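Local atomic coordinates of general secretion pathway protein L (Vibrio parahaemolyticus, PDB entry 2W7V), a protein that belongs to the type II secretion system, its periplasmic domain forming a dimer and probably serving in assembly of the secretion machinery at the inner membrane. Residues P52-Q55 / A56-K59. Numbering follows the deposited sequence.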
# COMPACT_ATOMS: atom_id res chain seq x y z
N PRO A 52 16.80 -7.32 11.41
CA PRO A 52 15.71 -7.38 10.46
C PRO A 52 15.58 -6.23 9.47
O PRO A 52 15.18 -6.47 8.34
CB PRO A 52 14.48 -7.50 11.37
CG PRO A 52 15.01 -8.31 12.52
CD PRO A 52 16.30 -7.57 12.78
N PHE A 53 15.93 -5.01 9.88
CA PHE A 53 16.05 -3.90 8.96
C PHE A 53 17.15 -4.07 7.90
O PHE A 53 16.97 -3.70 6.74
CB PHE A 53 16.23 -2.60 9.75
CG PHE A 53 14.98 -2.17 10.49
CD1 PHE A 53 14.01 -1.43 9.85
CD2 PHE A 53 14.75 -2.55 11.81
CE1 PHE A 53 12.85 -1.05 10.54
CE2 PHE A 53 13.58 -2.18 12.47
CZ PHE A 53 12.64 -1.43 11.84
N GLU A 54 18.30 -4.60 8.31
CA GLU A 54 19.36 -4.91 7.39
C GLU A 54 18.91 -5.94 6.34
O GLU A 54 19.22 -5.83 5.14
CB GLU A 54 20.56 -5.49 8.15
CG GLU A 54 21.27 -4.50 9.01
CD GLU A 54 22.10 -3.54 8.21
OE1 GLU A 54 22.98 -3.99 7.43
OE2 GLU A 54 21.89 -2.33 8.41
N GLN A 55 18.23 -6.98 6.82
CA GLN A 55 17.74 -8.05 5.96
C GLN A 55 16.69 -7.54 5.01
O GLN A 55 16.71 -7.87 3.85
CB GLN A 55 17.14 -9.16 6.81
CG GLN A 55 18.19 -9.75 7.76
CD GLN A 55 17.69 -10.96 8.49
OE1 GLN A 55 16.46 -11.24 8.52
NE2 GLN A 55 18.63 -11.72 9.11
N ALA A 56 15.81 -6.69 5.51
CA ALA A 56 14.77 -6.09 4.69
C ALA A 56 15.37 -5.15 3.63
O ALA A 56 15.02 -5.28 2.48
CB ALA A 56 13.74 -5.36 5.55
N ARG A 57 16.29 -4.26 4.01
CA ARG A 57 16.91 -3.36 3.04
C ARG A 57 17.55 -4.12 1.91
O ARG A 57 17.37 -3.75 0.77
CB ARG A 57 17.97 -2.46 3.64
CG ARG A 57 18.38 -1.28 2.70
CD ARG A 57 19.80 -0.80 2.96
NE ARG A 57 19.96 -0.88 4.38
CZ ARG A 57 20.87 -1.56 5.05
NH1 ARG A 57 21.90 -2.16 4.49
NH2 ARG A 57 20.74 -1.55 6.35
N VAL A 58 18.31 -5.16 2.23
CA VAL A 58 19.03 -5.93 1.24
C VAL A 58 18.07 -6.62 0.28
O VAL A 58 18.29 -6.64 -0.92
CB VAL A 58 19.96 -6.99 1.90
CG1 VAL A 58 20.38 -8.04 0.87
CG2 VAL A 58 21.20 -6.31 2.59
N LYS A 59 17.00 -7.20 0.80
CA LYS A 59 16.00 -7.81 -0.04
C LYS A 59 15.25 -6.80 -0.94
O LYS A 59 15.03 -7.05 -2.11
CB LYS A 59 14.99 -8.55 0.81
CG LYS A 59 15.53 -9.75 1.56
CD LYS A 59 14.36 -10.62 2.05
CE LYS A 59 14.76 -11.74 3.01
NZ LYS A 59 15.25 -12.93 2.29
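E54 and R57, three residues apart on helix 51-61, illustrate how a salt bridge can run along one flank of an amphipathic helix. The two side chains run alongside each other in the same direction, and OE2 of E54 reaches NH2 of R57 from the rim of the guanidinium, close to its plane. As modelled, E54 OE2 and R57 NH2 are 2.5 Å apart, shorter than such a bond normally is, so the exact distance is doubtful. Because the carboxylate and guanidinium planes are turned 65° apart, the two groups do not pair as a flat, two-pronged bridge; OE1 of E54 stays 3.5 Å from NH2 of R57. Although CB of E54 points away from residues 56-59, its bend at chi2 (-74°) and the turn at chi3 (-38°) of R57 bring the charged ends together. A second hold comes from strand 64-73, where Q68 OE1 accepts a hydrogen bond from R57 NE, so the guanidinium is gripped at two of its nitrogens. In the backbone of the same turn, R57 N donates to F53 O over 2.9 Å and V58 N to E54 O over 3.1 Å, bonds of the regular i to i+4 helical pattern. On the buried side, F53 packs against L71 and F82, and A56 also touches F82. The arrangement is that of an amphipathic alpha-helix laid against the four-stranded antiparallel sheet of the GspL periplasmic domain, with an i to i+3 ion pair along its partly exposed flank.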